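Polysaccharide deacetylase (Streptococcus pyogenes, PDB 6DQ3) removes N-acetyl groups from the cell wall linkage unit of streptococcal rhamnopolysaccharides, as a zinc enzyme of the carbohydrate esterase 4 family. Local coordinates at residues 39-44 against 88-93; 47-52 against 223-228; 75-80 against 131-136; 138-143 against 150-155. All blocks are in the same frame, centred on the assembly; numbering follows the deposited sequence.

Contact 1 of 4, residues 39-44 against 88-93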
# COMPACT_ATOMS: atom_id res chain seq x y z
N GLN A 39 5.14 -12.80 -12.64
CA GLN A 39 5.91 -13.93 -12.14
C GLN A 39 6.05 -13.91 -10.62
O GLN A 39 6.12 -14.97 -9.99
CB GLN A 39 7.29 -13.95 -12.79
CG GLN A 39 7.27 -14.30 -14.27
CD GLN A 39 8.54 -13.91 -15.00
OE1 GLN A 39 9.57 -13.66 -14.39
NE2 GLN A 39 8.47 -13.87 -16.33
N GLN A 40 6.10 -12.72 -10.02
CA GLN A 40 6.13 -12.63 -8.56
C GLN A 40 4.83 -13.14 -7.96
O GLN A 40 4.84 -13.93 -7.01
CB GLN A 40 6.40 -11.19 -8.13
CG GLN A 40 7.81 -10.70 -8.43
CD GLN A 40 7.94 -9.21 -8.25
OE1 GLN A 40 6.94 -8.49 -8.13
NE2 GLN A 40 9.17 -8.72 -8.23
N LEU A 41 3.69 -12.70 -8.50
CA LEU A 41 2.41 -13.16 -7.97
C LEU A 41 2.23 -14.66 -8.20
O LEU A 41 1.73 -15.36 -7.32
CB LEU A 41 1.26 -12.40 -8.61
CG LEU A 41 1.01 -10.96 -8.17
CD1 LEU A 41 -0.26 -10.46 -8.86
CD2 LEU A 41 0.88 -10.86 -6.67
N GLN A 42 2.60 -15.15 -9.38
CA GLN A 42 2.52 -16.58 -9.64
C GLN A 42 3.26 -17.37 -8.57
O GLN A 42 2.75 -18.38 -8.06
CB GLN A 42 3.09 -16.89 -11.02
CG GLN A 42 3.08 -18.37 -11.38
CD GLN A 42 3.82 -18.65 -12.68
OE1 GLN A 42 4.58 -17.82 -13.17
NE2 GLN A 42 3.59 -19.83 -13.25
N LYS A 43 4.47 -16.93 -8.21
CA LYS A 43 5.27 -17.66 -7.23
C LYS A 43 4.66 -17.58 -5.84
O LYS A 43 4.67 -18.56 -5.09
CB LYS A 43 6.70 -17.13 -7.24
CG LYS A 43 7.68 -17.93 -6.40
CD LYS A 43 8.00 -19.28 -7.00
CE LYS A 43 8.80 -20.12 -6.01
NZ LYS A 43 9.40 -21.33 -6.63
N MET A 44 4.11 -16.41 -5.47
CA MET A 44 3.42 -16.31 -4.19
C MET A 44 2.21 -17.24 -4.15
O MET A 44 1.96 -17.90 -3.14
CB MET A 44 2.98 -14.87 -3.94
CG MET A 44 4.12 -13.91 -3.68
SD MET A 44 3.54 -12.24 -3.34
CE MET A 44 4.59 -11.29 -4.44
N TYR A 88 -3.89 -4.22 -11.80
CA TYR A 88 -5.18 -4.79 -11.42
C TYR A 88 -5.55 -6.03 -12.23
O TYR A 88 -5.99 -7.03 -11.64
CB TYR A 88 -6.24 -3.69 -11.52
CG TYR A 88 -7.66 -4.12 -11.29
CD1 TYR A 88 -8.04 -4.73 -10.10
CD2 TYR A 88 -8.63 -3.91 -12.25
CE1 TYR A 88 -9.34 -5.13 -9.89
CE2 TYR A 88 -9.93 -4.31 -12.05
CZ TYR A 88 -10.28 -4.92 -10.87
OH TYR A 88 -11.58 -5.31 -10.66
N PRO A 89 -5.43 -6.03 -13.56
CA PRO A 89 -5.72 -7.28 -14.30
C PRO A 89 -4.86 -8.45 -13.84
O PRO A 89 -5.34 -9.58 -13.75
CB PRO A 89 -5.43 -6.91 -15.76
CG PRO A 89 -5.58 -5.43 -15.82
CD PRO A 89 -5.16 -4.90 -14.46
N ILE A 90 -3.58 -8.19 -13.58
CA ILE A 90 -2.68 -9.26 -13.14
C ILE A 90 -3.07 -9.74 -11.74
O ILE A 90 -3.01 -10.94 -11.44
CB ILE A 90 -1.22 -8.78 -13.21
CG1 ILE A 90 -0.87 -8.44 -14.66
CG2 ILE A 90 -0.30 -9.85 -12.66
CD1 ILE A 90 0.47 -7.74 -14.86
N LEU A 91 -3.48 -8.82 -10.86
CA LEU A 91 -3.95 -9.24 -9.54
C LEU A 91 -5.19 -10.12 -9.66
O LEU A 91 -5.29 -11.16 -8.98
CB LEU A 91 -4.23 -8.02 -8.67
CG LEU A 91 -2.98 -7.26 -8.23
CD1 LEU A 91 -3.31 -5.80 -7.97
CD2 LEU A 91 -2.36 -7.91 -6.98
N LYS A 92 -6.14 -9.74 -10.51
CA LYS A 92 -7.33 -10.55 -10.71
C LYS A 92 -6.97 -11.93 -11.27
O LYS A 92 -7.57 -12.94 -10.88
CB LYS A 92 -8.31 -9.85 -11.66
CG LYS A 92 -9.05 -8.68 -11.05
CD LYS A 92 -10.23 -8.25 -11.93
CE LYS A 92 -9.76 -7.66 -13.25
NZ LYS A 92 -10.90 -7.18 -14.08
N LYS A 93 -6.02 -11.97 -12.20
CA LYS A 93 -5.58 -13.24 -12.78
C LYS A 93 -5.21 -14.25 -11.70
O LYS A 93 -5.54 -15.43 -11.81
CB LYS A 93 -4.40 -12.99 -13.72
CG LYS A 93 -3.67 -14.22 -14.20
CD LYS A 93 -2.58 -13.85 -15.21
CE LYS A 93 -1.82 -15.07 -15.71
NZ LYS A 93 -0.71 -14.70 -16.63
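In L41, CG is turned to the side away from the carbonyl carbon (chi1 -75°) and CD1 runs on nearly straight from CA (chi2 -175°), so that one methyl is pushed out from helix 34-46 towards helix 81-93, where I90 and L91 receive it. The pair illustrates how adjacent outer helices are sewn together in the distorted beta/alpha barrel of carbohydrate esterase 4 enzymes: each helix follows one of two parallel neighbours in the sheet, strand 8-14 or strand 71-77, and the two meet outside it through apolar side chains.

Here the interface is small and turns on a single projecting group. L41 CD1 lies 3.8 Å from L91 CD2, the two leucines crossing obliquely. From another direction the branch methyl of I90 approaches: its CG2 stands opposite the backbone N, which swings it to L41 CD1, again at 3.8 Å. The backbone takes part as well, since I90 O also touches L41 CD1 at 3.8 Å, a van der Waals contact rather than a hydrogen bond. L91 itself sets out from its backbone away from helix 34-46, and it is the CD2 branch that returns to meet L41.

F37, one turn before L41, packs on both I90 and L91 and extends the seam towards the start of its helix. Beside this seam, a salt bridge from K93 NZ to D38 OD2 adds a polar clasp. The two methyls that receive L41 CD1, I90 CG2 and L91 CD2, are 6.3 Å apart.

Contact 2 of 4, residues 47-52 against 223-228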
# COMPACT_ATOMS: atom_id res chain seq x y z
N GLU A 47 3.26 -20.87 -3.77
CA GLU A 47 3.73 -21.09 -2.41
C GLU A 47 2.61 -21.01 -1.38
O GLU A 47 2.88 -21.13 -0.18
CB GLU A 47 4.82 -20.07 -2.07
CG GLU A 47 6.15 -20.37 -2.74
CD GLU A 47 6.88 -21.53 -2.07
OE1 GLU A 47 7.04 -21.48 -0.83
OE2 GLU A 47 7.28 -22.48 -2.78
N GLY A 48 1.37 -20.81 -1.82
CA GLY A 48 0.24 -20.83 -0.92
C GLY A 48 0.01 -19.56 -0.13
O GLY A 48 -0.60 -19.61 0.94
N TYR A 49 0.47 -18.41 -0.63
CA TYR A 49 0.29 -17.17 0.10
C TYR A 49 -1.17 -16.74 0.12
O TYR A 49 -1.89 -16.86 -0.88
CB TYR A 49 1.16 -16.06 -0.50
CG TYR A 49 2.51 -15.94 0.17
CD1 TYR A 49 3.59 -16.69 -0.28
CD2 TYR A 49 2.71 -15.09 1.26
CE1 TYR A 49 4.83 -16.60 0.33
CE2 TYR A 49 3.95 -14.99 1.87
CZ TYR A 49 5.01 -15.75 1.40
OH TYR A 49 6.24 -15.68 2.00
N TYR A 50 -1.60 -16.24 1.28
CA TYR A 50 -2.90 -15.61 1.49
C TYR A 50 -2.71 -14.10 1.40
O TYR A 50 -1.85 -13.54 2.09
CB TYR A 50 -3.44 -16.04 2.86
CG TYR A 50 -4.80 -15.52 3.25
CD1 TYR A 50 -4.99 -14.20 3.63
CD2 TYR A 50 -5.90 -16.37 3.29
CE1 TYR A 50 -6.24 -13.73 3.99
CE2 TYR A 50 -7.15 -15.91 3.66
CZ TYR A 50 -7.32 -14.59 4.01
OH TYR A 50 -8.57 -14.14 4.38
N PHE A 51 -3.49 -13.45 0.55
CA PHE A 51 -3.35 -12.03 0.29
C PHE A 51 -4.29 -11.24 1.19
O PHE A 51 -5.52 -11.38 1.10
CB PHE A 51 -3.63 -11.73 -1.19
CG PHE A 51 -2.68 -12.43 -2.12
CD1 PHE A 51 -1.43 -11.90 -2.38
CD2 PHE A 51 -3.05 -13.61 -2.75
CE1 PHE A 51 -0.55 -12.54 -3.23
CE2 PHE A 51 -2.17 -14.26 -3.61
CZ PHE A 51 -0.93 -13.72 -3.85
N LEU A 52 -3.73 -10.40 2.04
CA LEU A 52 -4.49 -9.76 3.10
C LEU A 52 -5.07 -8.42 2.68
O LEU A 52 -4.50 -7.69 1.86
CB LEU A 52 -3.60 -9.54 4.33
CG LEU A 52 -2.86 -10.76 4.87
CD1 LEU A 52 -1.69 -10.30 5.73
CD2 LEU A 52 -3.81 -11.64 5.65
N ASN A 223 14.13 -14.61 -5.22
CA ASN A 223 14.77 -13.79 -4.19
C ASN A 223 13.74 -13.02 -3.38
O ASN A 223 13.90 -12.84 -2.17
CB ASN A 223 15.79 -12.86 -4.83
CG ASN A 223 17.08 -13.58 -5.20
OD1 ASN A 223 17.55 -14.45 -4.47
ND2 ASN A 223 17.64 -13.22 -6.35
N LEU A 224 12.67 -12.56 -4.02
CA LEU A 224 11.61 -11.88 -3.28
C LEU A 224 11.03 -12.79 -2.20
O LEU A 224 10.88 -12.38 -1.04
CB LEU A 224 10.51 -11.42 -4.23
CG LEU A 224 9.28 -10.79 -3.58
CD1 LEU A 224 9.64 -9.66 -2.65
CD2 LEU A 224 8.32 -10.32 -4.68
N LEU A 225 10.70 -14.03 -2.56
CA LEU A 225 10.09 -14.95 -1.61
C LEU A 225 11.03 -15.24 -0.44
O LEU A 225 10.58 -15.34 0.71
CB LEU A 225 9.71 -16.24 -2.33
CG LEU A 225 8.34 -16.34 -2.99
CD1 LEU A 225 7.27 -16.48 -1.90
CD2 LEU A 225 8.03 -15.16 -3.89
N GLN A 226 12.33 -15.40 -0.70
CA GLN A 226 13.28 -15.57 0.38
C GLN A 226 13.30 -14.35 1.30
O GLN A 226 13.45 -14.49 2.52
CB GLN A 226 14.68 -15.84 -0.18
CG GLN A 226 14.80 -17.20 -0.87
CD GLN A 226 16.20 -17.46 -1.41
OE1 GLN A 226 17.19 -16.97 -0.87
NE2 GLN A 226 16.28 -18.22 -2.49
N THR A 227 13.13 -13.16 0.73
CA THR A 227 13.14 -11.94 1.54
C THR A 227 11.90 -11.84 2.41
O THR A 227 11.95 -11.25 3.49
CB THR A 227 13.22 -10.71 0.62
OG1 THR A 227 14.49 -10.70 -0.05
CG2 THR A 227 13.06 -9.43 1.42
N MET A 228 10.78 -12.42 1.97
CA MET A 228 9.53 -12.36 2.71
C MET A 228 9.46 -13.37 3.84
O MET A 228 8.56 -13.26 4.68
CB MET A 228 8.35 -12.59 1.75
CG MET A 228 8.21 -11.54 0.67
SD MET A 228 7.17 -12.08 -0.71
CE MET A 228 5.59 -12.35 0.09
O HOH W 1 6.39 -14.94 4.63
O HOH W 2 8.44 -17.05 1.23
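The hydroxyl oxygen of Y49 is gripped by two waters, each of which passes the link on to a carbonyl of the C-terminal segment 223-228. One water donates to Y49 OH at 2.7 Å and also to M228 O; the other accepts from Y49 OH, likewise at 2.7 Å, and donates to L225 O at 2.8 Å. The phenol thus acts as donor and acceptor at once, which fixes the direction of its proton, and the second water lies in the plane of the ring at its edge.

The ring behind this hydroxyl takes part in a Met-aromatic contact with M228. Y49 stands just after the Schellman motif, with G48 at positive phi, that ends helix 34-46, where the chain passes into the strand that joins the sheet of the esterase 4 barrel beside strand 71-77. Its ring reaches from this turn to the C-terminal helix. M228 is bent at its last torsion (chi3 62°), carrying CE over one face of the ring, 4.0 Å from the centroid of Y49 and 30° off the normal, a CH-pi contact; the sulfur stays farther off and oblique.

L225 approaches the ring from the direction opposite to that in which Y49 extends, and packing is tight here: its CD1 comes to 3.3 Å from Y49 CE1. The same methyl touches the CG of E47, whose carboxylate turns elsewhere, to a salt bridge with K70. M228 also packs on P10, L12 and V72 of the sheet. The closest ring carbon to M228 CE is Y49 CE2, at 3.6 Å.

Contact 3 of 4, residues 75-80 against 131-136. With ZN (zinc ion), chain D; EDO (1,2-ethanediol), chain H.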
# COMPACT_ATOMS: atom_id res chain seq x y z
N THR A 75 0.85 -3.66 -1.11
CA THR A 75 0.50 -2.25 -1.07
C THR A 75 1.14 -1.49 -2.24
O THR A 75 2.27 -1.78 -2.63
CB THR A 75 0.93 -1.58 0.25
OG1 THR A 75 2.35 -1.46 0.33
CG2 THR A 75 0.42 -2.38 1.45
N PHE A 76 0.39 -0.52 -2.76
CA PHE A 76 0.81 0.34 -3.86
C PHE A 76 0.56 1.78 -3.44
O PHE A 76 -0.57 2.12 -3.06
CB PHE A 76 0.02 0.05 -5.15
CG PHE A 76 0.34 -1.28 -5.78
CD1 PHE A 76 -0.04 -2.46 -5.18
CD2 PHE A 76 0.98 -1.33 -7.01
CE1 PHE A 76 0.24 -3.68 -5.78
CE2 PHE A 76 1.27 -2.54 -7.61
CZ PHE A 76 0.90 -3.71 -6.99
N ASP A 77 1.56 2.64 -3.56
CA ASP A 77 1.39 4.04 -3.22
C ASP A 77 1.11 4.90 -4.46
O ASP A 77 1.45 4.52 -5.59
CB ASP A 77 2.62 4.59 -2.49
CG ASP A 77 2.95 3.83 -1.23
OD1 ASP A 77 2.05 3.18 -0.66
OD2 ASP A 77 4.12 3.88 -0.79
N ASP A 78 0.47 6.05 -4.21
CA ASP A 78 0.38 7.19 -5.12
C ASP A 78 -0.75 7.10 -6.13
O ASP A 78 -0.89 7.97 -7.00
CB ASP A 78 1.72 7.39 -5.85
CG ASP A 78 2.83 7.84 -4.92
OD1 ASP A 78 2.53 8.19 -3.77
OD2 ASP A 78 4.01 7.82 -5.33
N SER A 79 -1.58 6.07 -6.01
CA SER A 79 -2.81 5.91 -6.79
C SER A 79 -2.60 6.30 -8.26
O SER A 79 -3.32 7.12 -8.82
CB SER A 79 -3.95 6.71 -6.17
OG SER A 79 -3.53 8.01 -5.79
N MET A 80 -1.60 5.67 -8.87
CA MET A 80 -1.27 5.93 -10.26
C MET A 80 -2.12 5.06 -11.18
O MET A 80 -2.55 3.96 -10.81
CB MET A 80 0.22 5.66 -10.49
CG MET A 80 1.12 6.63 -9.71
SD MET A 80 2.89 6.32 -9.88
CE MET A 80 3.02 4.71 -9.12
N GLN A 131 -6.79 3.05 0.56
CA GLN A 131 -6.51 3.66 1.84
C GLN A 131 -5.88 5.04 1.61
O GLN A 131 -5.88 5.56 0.49
CB GLN A 131 -5.63 2.72 2.67
CG GLN A 131 -6.25 1.33 2.91
CD GLN A 131 -7.53 1.37 3.72
OE1 GLN A 131 -7.59 2.01 4.77
NE2 GLN A 131 -8.57 0.69 3.24
N ASP A 132 -5.36 5.63 2.68
CA ASP A 132 -5.04 7.05 2.68
C ASP A 132 -3.59 7.32 2.34
O ASP A 132 -2.68 6.63 2.80
CB ASP A 132 -5.37 7.65 4.05
CG ASP A 132 -5.29 9.15 4.05
OD1 ASP A 132 -4.17 9.69 4.18
OD2 ASP A 132 -6.35 9.79 3.89
N HIS A 133 -3.38 8.36 1.52
CA HIS A 133 -2.04 8.85 1.21
C HIS A 133 -2.02 10.38 1.18
O HIS A 133 -1.29 10.98 0.39
CB HIS A 133 -1.55 8.26 -0.12
CG HIS A 133 -0.05 8.21 -0.24
ND1 HIS A 133 0.79 7.99 0.83
CD2 HIS A 133 0.74 8.31 -1.33
CE1 HIS A 133 2.04 7.98 0.41
NE2 HIS A 133 2.04 8.18 -0.90
N THR A 134 -2.84 11.00 2.04
CA THR A 134 -3.01 12.44 2.21
C THR A 134 -3.73 13.09 1.03
O THR A 134 -3.98 12.44 0.01
CB THR A 134 -1.67 13.17 2.42
OG1 THR A 134 -1.00 13.34 1.17
CG2 THR A 134 -0.77 12.43 3.40
N VAL A 135 -4.06 14.37 1.18
CA VAL A 135 -4.73 15.10 0.11
C VAL A 135 -3.73 15.55 -0.94
O VAL A 135 -3.90 15.28 -2.14
CB VAL A 135 -5.50 16.31 0.68
CG1 VAL A 135 -6.17 17.09 -0.46
CG2 VAL A 135 -6.51 15.89 1.72
N ASN A 136 -2.66 16.23 -0.52
CA ASN A 136 -1.74 16.87 -1.44
C ASN A 136 -0.34 16.27 -1.43
O ASN A 136 0.54 16.77 -2.14
CB ASN A 136 -1.67 18.37 -1.12
CG ASN A 136 -3.01 19.07 -1.32
OD1 ASN A 136 -3.52 19.16 -2.44
ND2 ASN A 136 -3.58 19.58 -0.23
ZN ZN D . 3.71 8.76 -2.18
C1 EDO H . -3.81 17.97 -7.07
O1 EDO H . -3.56 18.87 -8.15
C2 EDO H . -3.51 18.68 -5.75
O2 EDO H . -3.93 17.82 -4.68
O HOH W 3 5.53 9.16 -3.66
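The zinc site of the esterase 4 fold brings together D78 and H133, one from each of two loops that leave parallel strands of the sheet. D78 OD1 binds the zinc ion at 2.1 Å and H133 NE2 binds it at 2.2 Å. These two atoms come within 2.9 Å of each other because they share the metal; no hydrogen bond joins them. D78 OD1 approaches the imidazole at its edge, in the ring plane, and the carboxylate and ring planes are only 29° apart. The other oxygen, D78 OD2, takes a hydrogen bond of 2.6 Å from a water that is itself a zinc ligand.

H137 completes the Asp-His-His metal triad of carbohydrate esterase 4 enzymes, in which the loop directly after strand 71-77 delivers the aspartate and the HTVNH sequence after strand 128-132 delivers both histidines. The ring of H133 is swung towards the metal by a first torsion that puts CG opposite the backbone N (chi1 -155°), and its ND1 is held by A171 O, a second-shell bond that fixes the ring's rotation. Next to it D77 places CB 4.0 Å from H133 NE2, while its carboxylate is engaged by R212 and N101. An Asx turn shapes the histidine loop: T134 N donates to D132 OD1 at 2.8 Å, reaching it from above the carboxylate plane.

Contact 4 of 4, residues 138-143 against 150-155. With ZN (zinc ion), chain E.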
# COMPACT_ATOMS: atom_id res chain seq x y z
N PRO A 138 2.10 16.18 0.94
CA PRO A 138 3.20 16.93 1.53
C PRO A 138 4.13 16.03 2.33
O PRO A 138 3.80 14.89 2.67
CB PRO A 138 2.50 17.92 2.46
CG PRO A 138 1.30 17.14 2.94
CD PRO A 138 0.85 16.33 1.72
N ASP A 139 5.31 16.56 2.62
CA ASP A 139 6.15 16.03 3.69
C ASP A 139 5.45 16.38 5.01
O ASP A 139 5.52 17.52 5.48
CB ASP A 139 7.56 16.61 3.61
CG ASP A 139 8.46 16.14 4.74
OD1 ASP A 139 7.97 15.53 5.71
OD2 ASP A 139 9.68 16.37 4.65
N LEU A 140 4.76 15.39 5.59
CA LEU A 140 3.97 15.64 6.79
C LEU A 140 4.83 16.19 7.92
O LEU A 140 4.38 17.03 8.71
CB LEU A 140 3.28 14.34 7.23
CG LEU A 140 2.13 13.81 6.38
CD1 LEU A 140 1.71 12.42 6.81
CD2 LEU A 140 0.95 14.78 6.47
N GLU A 141 6.08 15.73 8.01
CA GLU A 141 6.99 16.17 9.06
C GLU A 141 7.23 17.67 9.04
O GLU A 141 7.47 18.27 10.09
CB GLU A 141 8.33 15.46 8.89
CG GLU A 141 8.76 14.61 10.05
CD GLU A 141 10.18 14.13 9.91
OE1 GLU A 141 10.55 13.65 8.83
OE2 GLU A 141 10.93 14.26 10.89
N GLN A 142 7.20 18.28 7.86
CA GLN A 142 7.45 19.71 7.74
C GLN A 142 6.16 20.52 7.79
O GLN A 142 6.18 21.71 7.47
CB GLN A 142 8.22 19.99 6.44
CG GLN A 142 9.61 19.36 6.42
CD GLN A 142 10.44 19.69 7.66
OE1 GLN A 142 10.33 20.78 8.22
NE2 GLN A 142 11.27 18.74 8.08
N ALA A 143 5.05 19.90 8.20
CA ALA A 143 3.79 20.60 8.34
C ALA A 143 3.46 20.80 9.82
O ALA A 143 3.85 20.00 10.67
CB ALA A 143 2.65 19.83 7.66
N THR A 150 -5.36 18.29 8.86
CA THR A 150 -6.16 18.50 7.65
C THR A 150 -5.78 17.50 6.56
O THR A 150 -6.65 16.87 5.95
CB THR A 150 -5.99 19.93 7.15
OG1 THR A 150 -6.41 20.85 8.17
CG2 THR A 150 -6.80 20.18 5.88
N GLU A 151 -4.48 17.33 6.31
CA GLU A 151 -4.04 16.46 5.22
C GLU A 151 -4.45 15.02 5.46
O GLU A 151 -4.78 14.29 4.51
CB GLU A 151 -2.52 16.56 5.07
CG GLU A 151 -2.05 17.83 4.39
CD GLU A 151 -2.33 17.82 2.89
OE1 GLU A 151 -2.61 16.74 2.33
OE2 GLU A 151 -2.27 18.90 2.28
N MET A 152 -4.43 14.57 6.71
CA MET A 152 -4.77 13.19 7.02
C MET A 152 -6.27 13.00 7.25
O MET A 152 -6.78 11.89 7.04
CB MET A 152 -4.01 12.73 8.27
CG MET A 152 -2.52 12.48 8.02
SD MET A 152 -1.69 11.72 9.44
CE MET A 152 -1.21 13.17 10.38
N LYS A 153 -6.97 14.05 7.66
CA LYS A 153 -8.39 13.95 7.97
C LYS A 153 -9.27 14.16 6.74
O LYS A 153 -10.20 13.39 6.50
CB LYS A 153 -8.78 14.97 9.04
CG LYS A 153 -10.28 15.04 9.33
CD LYS A 153 -10.59 16.12 10.36
CE LYS A 153 -11.98 15.93 10.97
NZ LYS A 153 -13.05 15.87 9.94
N ASP A 154 -9.00 15.23 5.98
CA ASP A 154 -9.86 15.56 4.85
C ASP A 154 -9.81 14.48 3.78
O ASP A 154 -10.80 14.25 3.08
CB ASP A 154 -9.45 16.91 4.25
CG ASP A 154 -9.86 18.09 5.10
OD1 ASP A 154 -10.52 17.90 6.15
OD2 ASP A 154 -9.51 19.23 4.71
N SER A 155 -8.66 13.83 3.63
CA SER A 155 -8.53 12.75 2.65
C SER A 155 -9.27 11.50 3.10
O SER A 155 -9.92 10.84 2.29
CB SER A 155 -7.05 12.45 2.42
OG SER A 155 -6.38 12.26 3.65
ZN ZN E . 12.10 12.62 9.14
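P138 and E151 extend towards each other from opposite directions, and the proline ring comes to rest over the flat face of the carboxylate. P138 CG stands almost straight above E151 CD at 3.7 Å, and P138 CD is 3.5 Å from E151 OE1. The example shows how the link between a strand and its helix in a beta/alpha barrel can be pinned close by: the loop after strand 128-132, which has just supplied the zinc ligand H137, folds back on helix 145-162, the helix it leads into.

E151 can offer this face because its chain is bent at the second torsion (chi2 -73°), which folds the carboxylate up beside the helix instead of extending it. With the proline over one face, E151 OE1 is occupied elsewhere: it accepts a hydrogen bond from N136 N and a weak one from V135 N, both in the same histidine loop. One oxygen of a buried carboxylate is thereby met by backbone N-H groups, while a hydrocarbon ring lies over its face.

L140 supplies the second, apolar layer; E141 OE1, next in the chain, binds a separate zinc ion. Both L140 and M152 also pack on T181 of helix 179-187, so this layer joins three parts of the fold. The two methyls of L140 divide the work. CD2 lies 4.1 Å from E151 CB, the leucine slanting across the start of the glutamate chain, whereas L140 CD1 makes a loose contact with the sulfur of M152, SD, at 4.4 Å.

In the fold
From the N terminus, helix 34-46 opens contact 1 at 39-44, and contact 2 starts soon after at 47-52, the two touching where M44 O meets Y49 N. Strand 71-77 then leads into contact 3 at 75-80 before contact 1 closes on helix 81-93, so contact 1 crosses both contact 2 and contact 3. Contact 3 closes at 131-136, and contact 4 follows in series, linked to it through D132 with S155 and N136 with E151. Contacts 3 and 4 are both nested within the long loop that contact 2 closes at 223-228. Contact 1 joins two outer helices and contact 2 a turn to the C-terminal helix, on the same side of the chain's centre; contact 4 lies opposite.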